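Local atomic coordinates of protein argonaute (Marinitoga piezophila, PDB entry 5I4A), a protein that cleaves single-stranded DNA guided by short RNAs that carry a 5'-hydroxyl end, and may help defend the bacterium against invading mobile genetic elements. Residues 7-12 with 251-256; 298-303 with 338-343; 571-576 with 616-621. One frame throughout, in Å; residues are numbered along the deposited sequence.

The three contacts lie in series along the chain and join different parts of the two lobes. Contact 1 ties the N-terminal domain to linker L2, contact 2 lies inside the Mid domain, and contact 3 inside the PIWI domain. All three are partly buried; contacts 1 and 2 lie on opposite sides of the chain's centre, contact 3 nearest to it. Their chemistry differs accordingly: waters and a tyrosine in contact 1, parallel strand bonds and phenylalanines in contact 2, and side chains gripping backbone carbonyls beside the guide RNA in contact 3. Contacts 1 and 3 come within about 6 Å at their nearest atoms, and both reach the loop at I551, through N7 and L8 in contact 1 and Y572 in contact 3.

Contact 1 of 3, residues 7-12 with 251-256; sequences NLYKID and TNLNEN
The carbonyl oxygen E255 O faces strand 8-10 through two bound waters, one of which lies 2.6 Å from E255 O and is also hydrogen-bonded to L8 O. The second water joins E255 O to N252 O, 2.7 Å from each, and accepts a weak bond from K10 N. Solvent therefore stands in for direct pairing between the strand and this part of linker L2. A direct polar link is modelled at T251, whose OG1, turned anti to its own N (chi1 -168°), is directed at K10 O, but the separation is too short to be trusted.

Y9 supplies most of the side-chain packing. With CG beside the backbone N (chi1 -65°), its ring leans over the turn: L253 CD2 packs on one face, 4.3 Å from Y9 CD1, and N252 O lies at the ring edge. Y9 CE1 comes 3.5 Å from L253 O. The amide of N256 runs alongside the ring, steeply inclined to it, while the phenol oxygen finds its polar partner in Y5 OH.

The loop that receives the ring is stiffened from within, E255 N bonding to N252 O at 3.2 Å and N254 N to N252 OD1 at 2.9 Å. The arrangement is a type I beta turn reinforced by an Asx turn, docked on a short N-terminal strand that pairs antiparallel with strand 143-156.

Contact 2 of 3, residues 298-303 with 338-343; sequences AIFFFS and VEFLRD
A298 forms a parallel beta bridge with F340, bonding to the residues on either side of it. A298 N donates to E339 O at 3.0 Å, and A298 O accepts from L341 N at 3.2 Å. The same oxygen receives a CH...O contact from F340 CA, and A298 CB lies 3.8 Å from F340 CE1.

I299 turns to another neighbour, its CG2 branch packing 3.9 Å from L341 CB. CG2 also lies against L341 O, a buried carbonyl oxygen that has no polar partner in the model.

At F300, chi1 of -61° keeps CG beside the backbone N and lets the ring meet F340, with F300 CE1 3.4 Å from F340 CD1. The planes are inclined by 30° and slid apart, so overlap is slight although the ring centroids of F300 and F340 are 5.0 Å apart. F319, in helix 312-320, meets the F300 ring edge-to-face and also touches F340. Strand 337-340 ends at F340, and beyond F300 strand 295-302 continues without contact to 338-343.

Three intervening helices link the two parallel strands, a beta-alpha-beta crossover characteristic of the Rossmann-like Mid domain.

Contact 3 of 3, residues 571-576 with 616-621; sequences YYPKTF and NYKLPY. With nucleotides of chain B.
Segments 571-576 and 616-621 run roughly antiparallel, their end-to-end directions 153° apart, yet they form no sheet. Their backbones come nearest, CA to CA, at P573 and K618, 5.6 Å apart, and polar side chains supply the bonds that backbone pairing would otherwise make.

At one end Y571 OH donates to K618 O at 2.5 Å, arriving in the carbonyl plane on a lone pair. The carbonyl oxygen also lies in the plane of the phenol ring, at its edge. P620 CD packs against the same hydroxyl, 3.4 Å from Y571 OH. Next along, the P573 ring rests on the base of the K618 side chain, which it crosses at about a right angle, with P573 CG 3.9 Å from K618 CB.

N616 clamps the other end. Its chi1 of 52° sets the amide between its own N and carbonyl carbon, facing K574, and ND2 donates to K574 O at 2.9 Å. A second bond from N616 ND2 to Y617 O, 3.3 Å long and nearly straight, helps fix the rotation of the amide. K574 O also accepts from T575 OG1 at 2.7 Å, the two donors coming from opposite faces of the carbonyl plane. The bent K574 chain brings NZ to N616 OD1, at a separation too short to be reliable.

The extended K618 chain passes T575 toward the backbone joining A4 and C5 of chain B, the guide RNA; its modelled distance to the C5 phosphate is doubtful. F576 CZ lies 3.4 Å from O2' of A4 of chain B.

Y571 ends strand 568-571 beside strand 582-589 and meets Y603 of helix 595-605 edge-to-face. P620 occupies the N-cap position just before helix 621-631, which carries the inferred active-site residue N627 close to L619.

Contact 1 of 3, residues 7-12 with 251-256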
loop_
_atom_site.group_PDB
_atom_site.type_symbol
_atom_site.label_atom_id
_atom_site.label_comp_id
_atom_site.label_asym_id
_atom_site.label_seq_id
_atom_site.Cartn_x
_atom_site.Cartn_y
_atom_site.Cartn_z
ATOM N N ASN A 7 11.727 -11.204 13.144
ATOM C CA ASN A 7 11.294 -10.506 14.353
ATOM C C ASN A 7 10.060 -11.137 14.989
ATOM O O ASN A 7 9.208 -10.435 15.537
ATOM C CB ASN A 7 11.050 -9.032 14.030
ATOM C CG ASN A 7 9.884 -8.821 13.081
ATOM O OD1 ASN A 7 9.486 -9.730 12.356
ATOM N ND2 ASN A 7 9.332 -7.612 13.084
ATOM N N LEU A 8 9.946 -12.459 14.933
ATOM C CA LEU A 8 8.804 -13.180 15.471
ATOM C C LEU A 8 9.153 -13.769 16.829
ATOM O O LEU A 8 10.269 -14.255 17.041
ATOM C CB LEU A 8 8.362 -14.286 14.512
ATOM C CG LEU A 8 7.803 -13.777 13.184
ATOM C CD1 LEU A 8 7.593 -14.920 12.203
ATOM C CD2 LEU A 8 6.504 -13.033 13.433
ATOM N N TYR A 9 8.194 -13.721 17.750
ATOM C CA TYR A 9 8.397 -14.199 19.109
ATOM C C TYR A 9 7.219 -15.066 19.519
ATOM O O TYR A 9 6.063 -14.642 19.419
ATOM C CB TYR A 9 8.583 -13.029 20.078
ATOM C CG TYR A 9 9.847 -12.246 19.803
ATOM C CD1 TYR A 9 11.064 -12.651 20.336
ATOM C CD2 TYR A 9 9.828 -11.118 18.996
ATOM C CE1 TYR A 9 12.226 -11.947 20.082
ATOM C CE2 TYR A 9 10.985 -10.405 18.737
ATOM C CZ TYR A 9 12.180 -10.825 19.283
ATOM O OH TYR A 9 13.336 -10.124 19.029
ATOM N N LYS A 10 7.519 -16.276 19.981
ATOM C CA LYS A 10 6.481 -17.245 20.297
ATOM C C LYS A 10 5.743 -16.844 21.568
ATOM O O LYS A 10 6.363 -16.511 22.582
ATOM C CB LYS A 10 7.095 -18.635 20.452
ATOM C CG LYS A 10 6.092 -19.769 20.493
ATOM C CD LYS A 10 6.805 -21.115 20.464
ATOM C CE LYS A 10 5.825 -22.266 20.608
ATOM N NZ LYS A 10 4.833 -22.287 19.499
ATOM N N ILE A 11 4.418 -16.877 21.509
ATOM C CA ILE A 11 3.573 -16.547 22.650
ATOM C C ILE A 11 3.321 -17.821 23.442
ATOM O O ILE A 11 2.799 -18.805 22.905
ATOM C CB ILE A 11 2.256 -15.904 22.193
ATOM C CG1 ILE A 11 2.529 -14.497 21.651
ATOM C CG2 ILE A 11 1.247 -15.876 23.333
ATOM C CD1 ILE A 11 1.495 -14.004 20.669
ATOM N N ASP A 12 3.692 -17.808 24.719
ATOM C CA ASP A 12 3.576 -18.969 25.602
ATOM C C ASP A 12 2.617 -18.626 26.739
ATOM O O ASP A 12 3.036 -18.266 27.841
ATOM C CB ASP A 12 4.949 -19.395 26.130
ATOM C CG ASP A 12 4.875 -20.615 27.029
ATOM O OD1 ASP A 12 4.762 -21.739 26.498
ATOM O OD2 ASP A 12 4.929 -20.452 28.267
ATOM N N THR A 251 6.020 -13.939 26.503
ATOM C CA THR A 251 6.967 -14.498 25.547
ATOM C C THR A 251 8.383 -14.380 26.093
ATOM O O THR A 251 8.659 -13.580 26.990
ATOM C CB THR A 251 6.859 -13.804 24.180
ATOM O OG1 THR A 251 7.593 -14.550 23.201
ATOM C CG2 THR A 251 7.411 -12.389 24.251
ATOM N N ASN A 252 9.280 -15.195 25.535
ATOM C CA ASN A 252 10.704 -15.154 25.862
ATOM C C ASN A 252 11.399 -14.340 24.776
ATOM O O ASN A 252 11.661 -14.840 23.679
ATOM C CB ASN A 252 11.289 -16.561 25.964
ATOM C CG ASN A 252 12.739 -16.565 26.436
ATOM O OD1 ASN A 252 13.402 -15.528 26.472
ATOM N ND2 ASN A 252 13.237 -17.743 26.794
ATOM N N LEU A 253 11.717 -13.084 25.097
ATOM C CA LEU A 253 12.361 -12.187 24.145
ATOM C C LEU A 253 13.774 -12.616 23.775
ATOM O O LEU A 253 14.373 -12.002 22.885
ATOM C CB LEU A 253 12.390 -10.770 24.713
ATOM C CG LEU A 253 11.021 -10.159 24.996
ATOM C CD1 LEU A 253 11.181 -8.790 25.622
ATOM C CD2 LEU A 253 10.206 -10.076 23.715
ATOM N N ASN A 254 14.319 -13.641 24.426
ATOM C CA ASN A 254 15.667 -14.118 24.151
ATOM C C ASN A 254 15.694 -15.348 23.256
ATOM O O ASN A 254 16.779 -15.811 22.897
ATOM C CB ASN A 254 16.394 -14.421 25.466
ATOM C CG ASN A 254 16.745 -13.165 26.239
ATOM O OD1 ASN A 254 17.416 -12.272 25.721
ATOM N ND2 ASN A 254 16.283 -13.087 27.482
ATOM N N GLU A 255 14.536 -15.888 22.891
ATOM C CA GLU A 255 14.443 -17.040 21.997
ATOM C C GLU A 255 13.969 -16.528 20.638
ATOM O O GLU A 255 12.770 -16.390 20.390
ATOM C CB GLU A 255 13.516 -18.105 22.571
ATOM C CG GLU A 255 14.084 -18.766 23.816
ATOM C CD GLU A 255 13.211 -19.879 24.354
ATOM O OE1 GLU A 255 12.026 -19.957 23.966
ATOM O OE2 GLU A 255 13.714 -20.680 25.170
ATOM N N ASN A 256 14.928 -16.244 19.762
ATOM C CA ASN A 256 14.623 -15.654 18.471
ATOM C C ASN A 256 14.031 -16.697 17.523
ATOM O O ASN A 256 14.089 -17.909 17.756
ATOM C CB ASN A 256 15.876 -15.030 17.856
ATOM C CG ASN A 256 16.375 -13.827 18.637
ATOM O OD1 ASN A 256 15.608 -13.151 19.321
ATOM N ND2 ASN A 256 17.671 -13.551 18.530
HETATM O O HOH W 1 10.916 -16.646 18.629
HETATM O O HOH W 2 10.413 -16.270 21.730
#

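Contact 2 of 3, residues 298-303 with 338-343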
loop_
_atom_site.group_PDB
_atom_site.type_symbol
_atom_site.label_atom_id
_atom_site.label_comp_id
_atom_site.label_asym_id
_atom_site.label_seq_id
_atom_site.Cartn_x
_atom_site.Cartn_y
_atom_site.Cartn_z
ATOM N N ALA A 298 2.575 10.916 -32.444
ATOM C CA ALA A 298 2.437 11.843 -31.330
ATOM C C ALA A 298 2.135 13.249 -31.828
ATOM O O ALA A 298 2.471 13.612 -32.958
ATOM C CB ALA A 298 3.708 11.854 -30.471
ATOM N N ILE A 299 1.486 14.028 -30.961
ATOM C CA ILE A 299 1.315 15.465 -31.135
ATOM C C ILE A 299 1.619 16.134 -29.799
ATOM O O ILE A 299 1.701 15.480 -28.758
ATOM C CB ILE A 299 -0.098 15.851 -31.628
ATOM C CG1 ILE A 299 -1.171 15.306 -30.683
ATOM C CG2 ILE A 299 -0.324 15.371 -33.058
ATOM C CD1 ILE A 299 -2.578 15.723 -31.061
ATOM N N PHE A 300 1.780 17.456 -29.835
ATOM C CA PHE A 300 2.230 18.232 -28.686
ATOM C C PHE A 300 1.148 19.198 -28.221
ATOM O O PHE A 300 0.455 19.815 -29.041
ATOM C CB PHE A 300 3.505 19.029 -29.015
ATOM C CG PHE A 300 4.682 18.177 -29.403
ATOM C CD1 PHE A 300 4.887 17.813 -30.723
ATOM C CD2 PHE A 300 5.595 17.759 -28.446
ATOM C CE1 PHE A 300 5.976 17.036 -31.080
ATOM C CE2 PHE A 300 6.682 16.982 -28.799
ATOM C CZ PHE A 300 6.871 16.621 -30.115
ATOM N N PHE A 301 1.019 19.342 -26.903
ATOM C CA PHE A 301 0.125 20.324 -26.296
ATOM C C PHE A 301 0.925 21.187 -25.331
ATOM O O PHE A 301 1.566 20.667 -24.412
ATOM C CB PHE A 301 -1.039 19.649 -25.564
ATOM C CG PHE A 301 -2.071 19.052 -26.481
ATOM C CD1 PHE A 301 -1.940 17.751 -26.936
ATOM C CD2 PHE A 301 -3.169 19.793 -26.885
ATOM C CE1 PHE A 301 -2.890 17.199 -27.782
ATOM C CE2 PHE A 301 -4.117 19.248 -27.728
ATOM C CZ PHE A 301 -3.977 17.952 -28.179
ATOM N N PHE A 302 0.880 22.498 -25.535
ATOM C CA PHE A 302 1.572 23.447 -24.679
ATOM C C PHE A 302 0.556 24.318 -23.954
ATOM O O PHE A 302 -0.531 24.595 -24.470
ATOM C CB PHE A 302 2.534 24.327 -25.483
ATOM C CG PHE A 302 3.569 23.550 -26.247
ATOM C CD1 PHE A 302 3.303 23.084 -27.523
ATOM C CD2 PHE A 302 4.812 23.297 -25.697
ATOM C CE1 PHE A 302 4.250 22.375 -28.227
ATOM C CE2 PHE A 302 5.763 22.589 -26.398
ATOM C CZ PHE A 302 5.479 22.126 -27.664
ATOM N N SER A 303 0.918 24.755 -22.746
ATOM C CA SER A 303 0.010 25.581 -21.962
ATOM C C SER A 303 -0.054 27.015 -22.473
ATOM O O SER A 303 -0.989 27.743 -22.119
ATOM C CB SER A 303 0.423 25.562 -20.490
ATOM O OG SER A 303 1.699 26.147 -20.307
ATOM N N VAL A 338 8.813 6.883 -36.040
ATOM C CA VAL A 338 8.297 7.963 -35.209
ATOM C C VAL A 338 7.670 8.996 -36.132
ATOM O O VAL A 338 8.298 9.428 -37.107
ATOM C CB VAL A 338 9.404 8.591 -34.345
ATOM C CG1 VAL A 338 8.825 9.671 -33.437
ATOM C CG2 VAL A 338 10.108 7.519 -33.528
ATOM N N GLU A 339 6.436 9.389 -35.830
ATOM C CA GLU A 339 5.685 10.285 -36.697
ATOM C C GLU A 339 4.951 11.306 -35.845
ATOM O O GLU A 339 4.141 10.941 -34.990
ATOM C CB GLU A 339 4.697 9.506 -37.567
ATOM C CG GLU A 339 3.835 10.377 -38.459
ATOM C CD GLU A 339 2.915 9.563 -39.345
ATOM O OE1 GLU A 339 2.289 10.150 -40.253
ATOM O OE2 GLU A 339 2.820 8.336 -39.135
ATOM N N PHE A 340 5.228 12.581 -36.082
ATOM C CA PHE A 340 4.509 13.667 -35.432
ATOM C C PHE A 340 3.462 14.179 -36.412
ATOM O O PHE A 340 3.799 14.795 -37.427
ATOM C CB PHE A 340 5.471 14.760 -34.982
ATOM C CG PHE A 340 6.445 14.292 -33.943
ATOM C CD1 PHE A 340 6.024 14.053 -32.647
ATOM C CD2 PHE A 340 7.769 14.057 -34.266
ATOM C CE1 PHE A 340 6.908 13.604 -31.685
ATOM C CE2 PHE A 340 8.659 13.609 -33.306
ATOM C CZ PHE A 340 8.226 13.382 -32.016
ATOM N N LEU A 341 2.197 13.884 -36.121
ATOM C CA LEU A 341 1.109 14.266 -37.007
ATOM C C LEU A 341 0.942 15.777 -37.016
ATOM O O LEU A 341 1.015 16.430 -35.974
ATOM C CB LEU A 341 -0.195 13.608 -36.558
ATOM C CG LEU A 341 -0.155 12.127 -36.177
ATOM C CD1 LEU A 341 -1.534 11.676 -35.730
ATOM C CD2 LEU A 341 0.338 11.280 -37.338
ATOM N N ARG A 342 0.707 16.337 -38.198
ATOM C CA ARG A 342 0.514 17.772 -38.328
ATOM C C ARG A 342 -0.834 18.068 -38.968
ATOM O O ARG A 342 -1.255 17.387 -39.910
ATOM C CB ARG A 342 1.648 18.418 -39.133
ATOM C CG ARG A 342 2.207 17.558 -40.245
ATOM C CD ARG A 342 3.596 18.029 -40.649
ATOM N NE ARG A 342 3.602 19.420 -41.093
ATOM C CZ ARG A 342 3.132 19.828 -42.268
ATOM N NH1 ARG A 342 2.607 18.950 -43.113
ATOM N NH2 ARG A 342 3.179 21.112 -42.596
ATOM N N ASP A 343 -1.507 19.076 -38.425
ATOM C CA ASP A 343 -2.775 19.549 -38.965
ATOM C C ASP A 343 -2.525 20.263 -40.286
ATOM O O ASP A 343 -1.770 21.237 -40.335
ATOM C CB ASP A 343 -3.441 20.477 -37.947
ATOM C CG ASP A 343 -4.558 21.314 -38.541
ATOM O OD1 ASP A 343 -5.213 20.870 -39.508
ATOM O OD2 ASP A 343 -4.792 22.425 -38.020
#

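Contact 3 of 3, residues 571-576 with 616-621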
loop_
_atom_site.group_PDB
_atom_site.type_symbol
_atom_site.label_atom_id
_atom_site.label_comp_id
_atom_site.label_asym_id
_atom_site.label_seq_id
_atom_site.Cartn_x
_atom_site.Cartn_y
_atom_site.Cartn_z
ATOM N N TYR A 571 7.101 -12.368 0.703
ATOM C CA TYR A 571 8.151 -11.954 -0.211
ATOM C C TYR A 571 8.504 -10.497 0.048
ATOM O O TYR A 571 7.663 -9.696 0.471
ATOM C CB TYR A 571 7.759 -12.177 -1.680
ATOM C CG TYR A 571 6.743 -11.220 -2.268
ATOM C CD1 TYR A 571 7.127 -9.972 -2.748
ATOM C CD2 TYR A 571 5.409 -11.584 -2.391
ATOM C CE1 TYR A 571 6.205 -9.101 -3.302
ATOM C CE2 TYR A 571 4.481 -10.720 -2.948
ATOM C CZ TYR A 571 4.884 -9.480 -3.399
ATOM O OH TYR A 571 3.965 -8.617 -3.952
ATOM N N TYR A 572 9.771 -10.174 -0.183
ATOM C CA TYR A 572 10.284 -8.816 -0.023
ATOM C C TYR A 572 10.749 -8.341 -1.390
ATOM O O TYR A 572 11.845 -8.720 -1.841
ATOM C CB TYR A 572 11.426 -8.778 0.993
ATOM C CG TYR A 572 10.996 -9.163 2.395
ATOM C CD1 TYR A 572 10.820 -10.495 2.749
ATOM C CD2 TYR A 572 10.766 -8.193 3.365
ATOM C CE1 TYR A 572 10.424 -10.851 4.024
ATOM C CE2 TYR A 572 10.368 -8.538 4.643
ATOM C CZ TYR A 572 10.200 -9.870 4.968
ATOM O OH TYR A 572 9.806 -10.225 6.238
ATOM N N PRO A 573 9.956 -7.536 -2.092
ATOM C CA PRO A 573 10.313 -7.158 -3.462
ATOM C C PRO A 573 11.514 -6.226 -3.491
ATOM O O PRO A 573 11.832 -5.541 -2.516
ATOM C CB PRO A 573 9.052 -6.452 -3.974
ATOM C CG PRO A 573 8.409 -5.909 -2.733
ATOM C CD PRO A 573 8.699 -6.907 -1.648
ATOM N N LYS A 574 12.190 -6.217 -4.639
ATOM C CA LYS A 574 13.349 -5.352 -4.805
ATOM C C LYS A 574 12.936 -3.892 -4.678
ATOM O O LYS A 574 11.930 -3.459 -5.250
ATOM C CB LYS A 574 14.020 -5.595 -6.156
ATOM C CG LYS A 574 15.284 -4.769 -6.356
ATOM C CD LYS A 574 16.114 -5.249 -7.539
ATOM C CE LYS A 574 15.594 -4.701 -8.861
ATOM N NZ LYS A 574 14.251 -5.240 -9.215
ATOM N N THR A 575 13.714 -3.135 -3.911
ATOM C CA THR A 575 13.399 -1.744 -3.626
ATOM C C THR A 575 14.685 -1.032 -3.236
ATOM O O THR A 575 15.536 -1.608 -2.551
ATOM C CB THR A 575 12.358 -1.632 -2.500
ATOM O OG1 THR A 575 11.213 -2.434 -2.813
ATOM C CG2 THR A 575 11.909 -0.204 -2.324
ATOM N N PHE A 576 14.833 0.210 -3.689
ATOM C CA PHE A 576 15.927 1.060 -3.240
ATOM C C PHE A 576 15.575 1.839 -1.978
ATOM O O PHE A 576 16.384 2.652 -1.522
ATOM C CB PHE A 576 16.355 2.026 -4.356
ATOM C CG PHE A 576 15.235 2.869 -4.901
ATOM C CD1 PHE A 576 14.453 2.412 -5.949
ATOM C CD2 PHE A 576 14.973 4.124 -4.374
ATOM C CE1 PHE A 576 13.425 3.185 -6.456
ATOM C CE2 PHE A 576 13.947 4.904 -4.879
ATOM C CZ PHE A 576 13.169 4.430 -5.917
ATOM N N ASN A 616 10.514 -1.328 -10.172
ATOM C CA ASN A 616 9.613 -2.461 -10.318
ATOM C C ASN A 616 8.458 -2.347 -9.334
ATOM O O ASN A 616 8.563 -1.707 -8.284
ATOM C CB ASN A 616 10.342 -3.799 -10.125
ATOM C CG ASN A 616 11.143 -3.848 -8.842
ATOM O OD1 ASN A 616 12.361 -3.675 -8.854
ATOM N ND2 ASN A 616 10.464 -4.083 -7.726
ATOM N N TYR A 617 7.352 -2.991 -9.688
ATOM C CA TYR A 617 6.179 -3.013 -8.829
ATOM C C TYR A 617 6.439 -3.857 -7.585
ATOM O O TYR A 617 7.254 -4.784 -7.593
ATOM C CB TYR A 617 4.977 -3.559 -9.594
ATOM C CG TYR A 617 4.525 -2.664 -10.727
ATOM C CD1 TYR A 617 4.392 -1.295 -10.543
ATOM C CD2 TYR A 617 4.241 -3.185 -11.984
ATOM C CE1 TYR A 617 3.981 -0.469 -11.574
ATOM C CE2 TYR A 617 3.830 -2.366 -13.022
ATOM C CZ TYR A 617 3.700 -1.008 -12.812
ATOM O OH TYR A 617 3.292 -0.186 -13.836
ATOM N N LYS A 618 5.732 -3.525 -6.506
ATOM C CA LYS A 618 5.839 -4.252 -5.248
ATOM C C LYS A 618 4.741 -5.287 -5.062
ATOM O O LYS A 618 4.988 -6.337 -4.459
ATOM C CB LYS A 618 5.815 -3.271 -4.070
ATOM C CG LYS A 618 7.058 -2.405 -3.982
ATOM C CD LYS A 618 6.770 -1.064 -3.334
ATOM C CE LYS A 618 8.011 -0.186 -3.358
ATOM N NZ LYS A 618 7.683 1.264 -3.253
ATOM N N LEU A 619 3.553 -5.025 -5.578
ATOM C CA LEU A 619 2.412 -5.916 -5.493
ATOM C C LEU A 619 2.182 -6.610 -6.829
ATOM O O LEU A 619 2.628 -6.125 -7.875
ATOM C CB LEU A 619 1.154 -5.131 -5.097
ATOM C CG LEU A 619 1.246 -4.443 -3.733
ATOM C CD1 LEU A 619 0.069 -3.506 -3.505
ATOM C CD2 LEU A 619 1.331 -5.483 -2.631
ATOM N N PRO A 620 1.498 -7.757 -6.835
ATOM C CA PRO A 620 1.145 -8.387 -8.111
ATOM C C PRO A 620 0.352 -7.415 -8.968
ATOM O O PRO A 620 -0.484 -6.662 -8.466
ATOM C CB PRO A 620 0.303 -9.601 -7.695
ATOM C CG PRO A 620 -0.126 -9.319 -6.291
ATOM C CD PRO A 620 0.986 -8.524 -5.687
ATOM N N TYR A 621 0.647 -7.424 -10.267
ATOM C CA TYR A 621 0.100 -6.421 -11.179
ATOM C C TYR A 621 -1.417 -6.276 -11.099
ATOM O O TYR A 621 -1.891 -5.129 -11.033
ATOM C CB TYR A 621 0.562 -6.744 -12.608
ATOM C CG TYR A 621 0.371 -5.625 -13.609
ATOM C CD1 TYR A 621 0.673 -4.307 -13.282
ATOM C CD2 TYR A 621 -0.090 -5.892 -14.890
ATOM C CE1 TYR A 621 0.503 -3.287 -14.203
ATOM C CE2 TYR A 621 -0.259 -4.885 -15.815
ATOM C CZ TYR A 621 0.038 -3.584 -15.470
ATOM O OH TYR A 621 -0.135 -2.584 -16.398
ATOM P P A B 4 5.845 4.464 -10.219
ATOM O OP1 A B 4 5.350 3.071 -10.080
ATOM O OP2 A B 4 4.888 5.572 -10.470
ATOM O "O5'" A B 4 6.700 4.811 -8.921
ATOM C "C5'" A B 4 7.783 3.983 -8.527
ATOM C "C4'" A B 4 8.668 4.666 -7.516
ATOM O "O4'" A B 4 9.293 5.836 -8.106
ATOM C "C3'" A B 4 7.980 5.215 -6.277
ATOM O "O3'" A B 4 7.684 4.218 -5.315
ATOM C "C2'" A B 4 8.979 6.255 -5.790
ATOM O "O2'" A B 4 10.057 5.637 -5.106
ATOM C "C1'" A B 4 9.499 6.819 -7.111
ATOM N N9 A B 4 8.791 8.053 -7.493
ATOM C C8 A B 4 7.743 8.194 -8.369
ATOM N N7 A B 4 7.330 9.433 -8.496
ATOM C C5 A B 4 8.158 10.155 -7.645
ATOM C C6 A B 4 8.225 11.521 -7.324
ATOM N N6 A B 4 7.417 12.444 -7.854
ATOM N N1 A B 4 9.164 11.916 -6.435
ATOM C C2 A B 4 9.977 10.990 -5.908
ATOM N N3 A B 4 10.007 9.676 -6.129
ATOM C C4 A B 4 9.060 9.316 -7.016
ATOM P P C B 5 6.388 4.358 -4.372
ATOM O OP1 C B 5 6.285 3.130 -3.545
ATOM O OP2 C B 5 5.238 4.760 -5.219
ATOM O "O5'" C B 5 6.739 5.579 -3.407
ATOM C "C5'" C B 5 7.893 5.556 -2.576
ATOM C "C4'" C B 5 8.260 6.943 -2.106
ATOM O "O4'" C B 5 8.389 7.824 -3.245
ATOM C "C3'" C B 5 7.240 7.620 -1.204
ATOM O "O3'" C B 5 7.448 7.272 0.153
ATOM C "C2'" C B 5 7.453 9.112 -1.468
ATOM O "O2'" C B 5 8.458 9.638 -0.614
ATOM C "C1'" C B 5 7.974 9.126 -2.909
ATOM N N1 C B 5 6.983 9.585 -3.911
ATOM C C2 C B 5 6.744 10.955 -4.062
ATOM O O2 C B 5 7.343 11.757 -3.330
ATOM N N3 C B 5 5.856 11.377 -4.995
ATOM C C4 C B 5 5.226 10.491 -5.770
ATOM N N4 C B 5 4.360 10.957 -6.675
ATOM C C5 C B 5 5.459 9.092 -5.648
ATOM C C6 C B 5 6.340 8.689 -4.721
#